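Local atomic coordinates of tryptophan decarboxylase 1 (Oryza sativa subsp. japonica, PDB entry 6KHO), a protein that catalyses the pyridoxal phosphate-dependent decarboxylation of tryptophan to tryptamine and of 5-hydroxytryptophan to serotonin, and works as a homodimer. Residues A305-E310 against K400-I405; P309-H314 against R431-V436. One frame throughout, in Å; residues are numbered along the deposited sequence.

Interaction 1: residues A305-E310 against K400-I405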
loop_
_atom_site.group_PDB
_atom_site.type_symbol
_atom_site.label_atom_id
_atom_site.label_comp_id
_atom_site.label_asym_id
_atom_site.label_seq_id
_atom_site.Cartn_x
_atom_site.Cartn_y
_atom_site.Cartn_z
ATOM N N ALA A 305 13.668 -18.363 -1.561
ATOM C CA ALA A 305 14.540 -19.505 -1.814
ATOM C C ALA A 305 14.203 -20.692 -0.921
ATOM O O ALA A 305 14.582 -21.825 -1.241
ATOM C CB ALA A 305 16.007 -19.105 -1.625
ATOM N N CYS A 306 13.476 -20.462 0.167
ATOM C CA CYS A 306 13.170 -21.502 1.135
ATOM C C CYS A 306 12.053 -22.426 0.679
ATOM O O CYS A 306 11.700 -23.357 1.413
ATOM C CB CYS A 306 12.832 -20.861 2.480
ATOM S SG CYS A 306 14.271 -20.008 3.207
ATOM N N ILE A 307 11.502 -22.208 -0.520
ATOM C CA ILE A 307 10.658 -23.216 -1.144
ATOM C C ILE A 307 11.472 -24.371 -1.706
ATOM O O ILE A 307 10.889 -25.374 -2.138
ATOM C CB ILE A 307 9.786 -22.593 -2.254
ATOM C CG1 ILE A 307 10.648 -22.236 -3.470
ATOM C CG2 ILE A 307 9.029 -21.386 -1.704
ATOM C CD1 ILE A 307 9.857 -21.825 -4.719
ATOM N N CYS A 308 12.818 -24.254 -1.712
ATOM C CA CYS A 308 13.739 -25.316 -2.115
ATOM C C CYS A 308 14.314 -26.003 -0.884
ATOM O O CYS A 308 14.747 -25.315 0.055
ATOM C CB CYS A 308 14.869 -24.747 -2.966
ATOM S SG CYS A 308 14.301 -23.979 -4.508
ATOM N N PRO A 309 14.324 -27.341 -0.851
ATOM C CA PRO A 309 14.789 -28.046 0.362
ATOM C C PRO A 309 16.199 -27.684 0.802
ATOM O O PRO A 309 16.478 -27.648 2.007
ATOM C CB PRO A 309 14.691 -29.523 -0.049
ATOM C CG PRO A 309 13.585 -29.555 -1.068
ATOM C CD PRO A 309 13.707 -28.255 -1.831
ATOM N N GLU A 310 17.104 -27.414 -0.136
ATOM C CA GLU A 310 18.482 -27.116 0.232
ATOM C C GLU A 310 18.648 -25.748 0.886
ATOM O O GLU A 310 19.727 -25.464 1.415
ATOM C CB GLU A 310 19.379 -27.218 -1.003
ATOM C CG GLU A 310 19.170 -26.105 -2.007
ATOM C CD GLU A 310 18.233 -26.495 -3.145
ATOM O OE1 GLU A 310 18.382 -25.913 -4.245
ATOM O OE2 GLU A 310 17.355 -27.369 -2.943
ATOM N N LYS A 400 8.539 -25.419 -11.267
ATOM C CA LYS A 400 9.102 -24.298 -12.016
ATOM C C LYS A 400 9.558 -23.175 -11.090
ATOM O O LYS A 400 10.584 -22.531 -11.348
ATOM C CB LYS A 400 8.076 -23.759 -13.017
ATOM C CG LYS A 400 8.197 -24.310 -14.433
ATOM C CD LYS A 400 7.366 -23.467 -15.399
ATOM C CE LYS A 400 7.303 -24.068 -16.796
ATOM N NZ LYS A 400 6.615 -25.390 -16.809
ATOM N N LEU A 401 8.785 -22.887 -10.036
ATOM C CA LEU A 401 9.214 -21.868 -9.080
ATOM C C LEU A 401 10.528 -22.272 -8.413
ATOM O O LEU A 401 11.419 -21.435 -8.213
ATOM C CB LEU A 401 8.119 -21.617 -8.030
ATOM C CG LEU A 401 6.763 -21.074 -8.509
ATOM C CD1 LEU A 401 5.789 -20.835 -7.363
ATOM C CD2 LEU A 401 6.924 -19.812 -9.289
ATOM N N GLN A 402 10.675 -23.558 -8.078
ATOM C CA GLN A 402 11.941 -24.031 -7.523
ATOM C C GLN A 402 13.079 -23.898 -8.532
ATOM O O GLN A 402 14.190 -23.478 -8.179
ATOM C CB GLN A 402 11.805 -25.482 -7.062
ATOM C CG GLN A 402 10.903 -25.668 -5.845
ATOM C CD GLN A 402 10.723 -27.131 -5.495
ATOM O OE1 GLN A 402 10.542 -27.965 -6.384
ATOM N NE2 GLN A 402 10.780 -27.454 -4.202
ATOM N N GLU A 403 12.837 -24.267 -9.793
ATOM C CA GLU A 403 13.915 -24.173 -10.778
ATOM C C GLU A 403 14.278 -22.721 -11.069
ATOM O O GLU A 403 15.430 -22.431 -11.404
ATOM C CB GLU A 403 13.534 -24.922 -12.058
ATOM C CG GLU A 403 14.654 -25.068 -13.116
ATOM C CD GLU A 403 16.071 -25.251 -12.533
ATOM O OE1 GLU A 403 16.284 -26.136 -11.665
ATOM O OE2 GLU A 403 16.984 -24.509 -12.961
ATOM N N HIS A 404 13.326 -21.793 -10.918
ATOM C CA HIS A 404 13.632 -20.368 -11.035
ATOM C C HIS A 404 14.599 -19.914 -9.938
ATOM O O HIS A 404 15.577 -19.211 -10.219
ATOM C CB HIS A 404 12.322 -19.559 -11.022
ATOM C CG HIS A 404 12.409 -18.231 -10.322
ATOM N ND1 HIS A 404 13.026 -17.131 -10.879
ATOM C CD2 HIS A 404 11.916 -17.818 -9.127
ATOM C CE1 HIS A 404 12.931 -16.106 -10.052
ATOM N NE2 HIS A 404 12.264 -16.497 -8.979
ATOM N N ILE A 405 14.363 -20.320 -8.687
ATOM C CA ILE A 405 15.329 -20.032 -7.620
ATOM C C ILE A 405 16.693 -20.627 -7.962
ATOM O O ILE A 405 17.724 -19.946 -7.894
ATOM C CB ILE A 405 14.828 -20.565 -6.263
ATOM C CG1 ILE A 405 13.521 -19.891 -5.829
ATOM C CG2 ILE A 405 15.927 -20.430 -5.185
ATOM C CD1 ILE A 405 13.634 -18.400 -5.604
#
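The loop that follows strand 294-298 of the large cofactor-binding sheet packs here on the long helix 386-420, where I307 and C308 meet L401, Q402 and I405. One polar bond crosses the contact. NE2 of Q402 gives a hydrogen to O of I307 at 2.9 Å, and the bond is nearly straight, with an N-H...O angle of 170°. The acceptor lies close to the amide plane of Q402, while the donor is tilted 20° out of the carbonyl plane. The glutamine chain runs extended beyond CG, which carries the amide from the helix to the loop. P309 CD packs at 3.9 Å from the same NE2.

The rest is apolar. I307 has its CG1 between the backbone N and the carbonyl carbon (chi1 72°), and its extended arm brings CD1 onto the helix, 3.7 Å from L401 CB. The two side chains cross at about a right angle. C308 lays its SG alongside the helix, 3.9 Å from CB of both Q402 and I405. Further along, I405 turns CG2 to A305 and reaches CB of that residue at 3.8 Å. The loop is itself folded into a tight turn, with C308 N bonded to A305 O at 3.0 Å. The turn brings A305, I307 and C308 together against the helix.

W331, next to the cofactor lysine K330, touches both A305 and I405. M149 of helix 133-149 covers I307 and L401. E310 adds a salt bridge to R406, one residue beyond the helix segment. This is buried loop-on-helix packing within the PLP-dependent decarboxylase fold, near the cofactor site but not in it, the A305 side chain being about 12 Å from the bound PLP.

Interaction 2: residues P309-H314 against R431-V436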
loop_
_atom_site.group_PDB
_atom_site.type_symbol
_atom_site.label_atom_id
_atom_site.label_comp_id
_atom_site.label_asym_id
_atom_site.label_seq_id
_atom_site.Cartn_x
_atom_site.Cartn_y
_atom_site.Cartn_z
ATOM N N PRO A 309 14.324 -27.341 -0.851
ATOM C CA PRO A 309 14.789 -28.046 0.362
ATOM C C PRO A 309 16.199 -27.684 0.802
ATOM O O PRO A 309 16.478 -27.648 2.007
ATOM C CB PRO A 309 14.691 -29.523 -0.049
ATOM C CG PRO A 309 13.585 -29.555 -1.068
ATOM C CD PRO A 309 13.707 -28.255 -1.831
ATOM N N GLU A 310 17.104 -27.414 -0.136
ATOM C CA GLU A 310 18.482 -27.116 0.232
ATOM C C GLU A 310 18.648 -25.748 0.886
ATOM O O GLU A 310 19.727 -25.464 1.415
ATOM C CB GLU A 310 19.379 -27.218 -1.003
ATOM C CG GLU A 310 19.170 -26.105 -2.007
ATOM C CD GLU A 310 18.233 -26.495 -3.145
ATOM O OE1 GLU A 310 18.382 -25.913 -4.245
ATOM O OE2 GLU A 310 17.355 -27.369 -2.943
ATOM N N PHE A 311 17.624 -24.889 0.860
ATOM C CA PHE A 311 17.682 -23.601 1.538
ATOM C C PHE A 311 16.790 -23.535 2.768
ATOM O O PHE A 311 16.937 -22.605 3.569
ATOM C CB PHE A 311 17.292 -22.462 0.579
ATOM C CG PHE A 311 18.223 -22.317 -0.591
ATOM C CD1 PHE A 311 19.479 -21.760 -0.421
ATOM C CD2 PHE A 311 17.843 -22.741 -1.858
ATOM C CE1 PHE A 311 20.342 -21.630 -1.489
ATOM C CE2 PHE A 311 18.705 -22.621 -2.927
ATOM C CZ PHE A 311 19.956 -22.063 -2.746
ATOM N N ARG A 312 15.878 -24.494 2.940
ATOM C CA ARG A 312 14.900 -24.413 4.015
ATOM C C ARG A 312 15.547 -24.468 5.400
ATOM O O ARG A 312 14.913 -24.072 6.386
ATOM C CB ARG A 312 13.863 -25.530 3.818
ATOM C CG ARG A 312 12.708 -25.580 4.814
ATOM C CD ARG A 312 12.092 -24.216 5.116
ATOM N NE ARG A 312 11.040 -24.364 6.120
ATOM C CZ ARG A 312 11.264 -24.566 7.418
ATOM N NH1 ARG A 312 12.510 -24.625 7.887
ATOM N NH2 ARG A 312 10.240 -24.713 8.251
ATOM N N HIS A 313 16.814 -24.896 5.497
ATOM C CA HIS A 313 17.477 -24.919 6.801
ATOM C C HIS A 313 17.702 -23.524 7.370
ATOM O O HIS A 313 17.834 -23.383 8.593
ATOM C CB HIS A 313 18.815 -25.660 6.721
ATOM C CG HIS A 313 19.834 -24.977 5.864
ATOM N ND1 HIS A 313 20.745 -24.073 6.369
ATOM C CD2 HIS A 313 20.084 -25.063 4.535
ATOM C CE1 HIS A 313 21.512 -23.632 5.389
ATOM N NE2 HIS A 313 21.132 -24.214 4.266
ATOM N N HIS A 314 17.744 -22.490 6.521
ATOM C CA HIS A 314 17.883 -21.127 7.023
ATOM C C HIS A 314 16.690 -20.690 7.858
ATOM O O HIS A 314 16.777 -19.665 8.544
ATOM C CB HIS A 314 18.076 -20.142 5.864
ATOM C CG HIS A 314 19.377 -20.308 5.145
ATOM N ND1 HIS A 314 20.596 -20.093 5.753
ATOM C CD2 HIS A 314 19.652 -20.678 3.871
ATOM C CE1 HIS A 314 21.564 -20.312 4.881
ATOM N NE2 HIS A 314 21.018 -20.669 3.730
ATOM N N ARG A 431 28.722 -16.624 -0.272
ATOM C CA ARG A 431 27.479 -16.391 -1.005
ATOM C C ARG A 431 26.440 -17.417 -0.562
ATOM O O ARG A 431 26.638 -18.621 -0.744
ATOM C CB ARG A 431 27.718 -16.474 -2.518
ATOM C CG ARG A 431 26.447 -16.373 -3.389
ATOM C CD ARG A 431 26.627 -17.070 -4.742
ATOM N NE ARG A 431 27.065 -18.450 -4.564
ATOM C CZ ARG A 431 26.272 -19.445 -4.170
ATOM N NH1 ARG A 431 24.985 -19.221 -3.926
ATOM N NH2 ARG A 431 26.767 -20.667 -4.010
ATOM N N ASN A 432 25.338 -16.941 0.029
ATOM C CA ASN A 432 24.259 -17.832 0.450
ATOM C C ASN A 432 23.171 -17.998 -0.606
ATOM O O ASN A 432 22.564 -19.074 -0.699
ATOM C CB ASN A 432 23.617 -17.316 1.741
ATOM C CG ASN A 432 24.547 -17.415 2.931
ATOM O OD1 ASN A 432 25.156 -18.454 3.155
ATOM N ND2 ASN A 432 24.672 -16.324 3.690
ATOM N N PHE A 433 22.906 -16.960 -1.397
ATOM C CA PHE A 433 21.780 -16.990 -2.324
ATOM C C PHE A 433 22.227 -16.542 -3.710
ATOM O O PHE A 433 23.128 -17.157 -4.284
ATOM C CB PHE A 433 20.640 -16.144 -1.752
ATOM C CG PHE A 433 20.253 -16.562 -0.346
ATOM C CD1 PHE A 433 19.561 -17.749 -0.130
ATOM C CD2 PHE A 433 20.628 -15.804 0.753
ATOM C CE1 PHE A 433 19.225 -18.152 1.158
ATOM C CE2 PHE A 433 20.296 -16.195 2.046
ATOM C CZ PHE A 433 19.594 -17.373 2.250
ATOM N N ALA A 434 21.621 -15.489 -4.269
ATOM C CA ALA A 434 21.962 -15.062 -5.624
ATOM C C ALA A 434 22.673 -13.713 -5.645
ATOM O O ALA A 434 22.729 -13.061 -6.696
ATOM C CB ALA A 434 20.716 -15.025 -6.513
ATOM N N LEU A 435 23.218 -13.282 -4.511
ATOM C CA LEU A 435 23.971 -12.041 -4.412
ATOM C C LEU A 435 25.431 -12.368 -4.125
ATOM O O LEU A 435 25.733 -13.155 -3.216
ATOM C CB LEU A 435 23.404 -11.134 -3.317
ATOM C CG LEU A 435 24.255 -9.942 -2.853
ATOM C CD1 LEU A 435 24.143 -8.766 -3.829
ATOM C CD2 LEU A 435 23.865 -9.520 -1.445
ATOM N N VAL A 436 26.331 -11.765 -4.899
ATOM C CA VAL A 436 27.772 -11.913 -4.710
ATOM C C VAL A 436 28.336 -10.556 -4.314
ATOM O O VAL A 436 28.096 -9.555 -4.999
ATOM C CB VAL A 436 28.462 -12.437 -5.981
ATOM C CG1 VAL A 436 29.975 -12.412 -5.805
ATOM C CG2 VAL A 436 27.981 -13.831 -6.316
HETATM O O HOH W 1 22.392 -20.907 1.495
#
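F433 packs against F311 and H314, and the three rings form a small aromatic cluster between two loops. This is the tight part of the contact. CE1 of F433 lies 3.9 Å from CD1 of F311, and the two ring planes are 38° apart. The carbonyl O of N432 lies at the edge of the F311 ring, 3.5 Å from CE1. CZ of F433 sits over one face of the H314 imidazole, offset toward its rim, and is 3.7 Å from CD2. Here the planes are turned 58° from each other. H313 CE1 lies over the opposite face of the imidazole, so this ring is held between two neighbours. The F433 ring is backed on one face by CB of N432. In F433, CG is anti to the carbonyl carbon (chi1 -54°), and this turns the ring toward the other loop.

The other side is looser and wetter. A water bridges the loops here: it donates to O of N432 at 2.9 Å and bonds to NE2 of H314 at 2.6 Å. The side chain of N432 stays further off, with OD1 4.4 Å from H314 CE1, and its ND2 bonds instead to O of N276.

R431 fixes its own loop, with NH1 bonded to F433 O at 2.8 Å, while its NE pairs with E416. With an alanine in place of F433, a gap would probably open beside F311, and the H314 ring would lose the neighbour on one of its faces. W331 and A302 also touch F433, whose side chain is about 7 Å from that of F104, a serotonin-binding residue. The contact is an aromatic cluster near the substrate and cofactor site of a group II decarboxylase.

In the fold
From the N terminus, the chain leaves strand 294-298 and enters the loop that carries 305-310 and then 309-314. The two interactions start from this one loop and share P309 and E310. Interaction 1 closes a loop of 89 residues at helix 386-420. Interaction 2 closes one of 116 residues, ending just before strand 435-440. As 309-314 starts inside 305-310 and 431-436 follows 400-405, the two closures cross rather than nest. They also touch directly: A305 packs on both F311 and F433. One loop of the large mixed sheet is thus tied to the long helix and to the turn that leads into strand 435-440, an inner strand of the C-terminal antiparallel sheet.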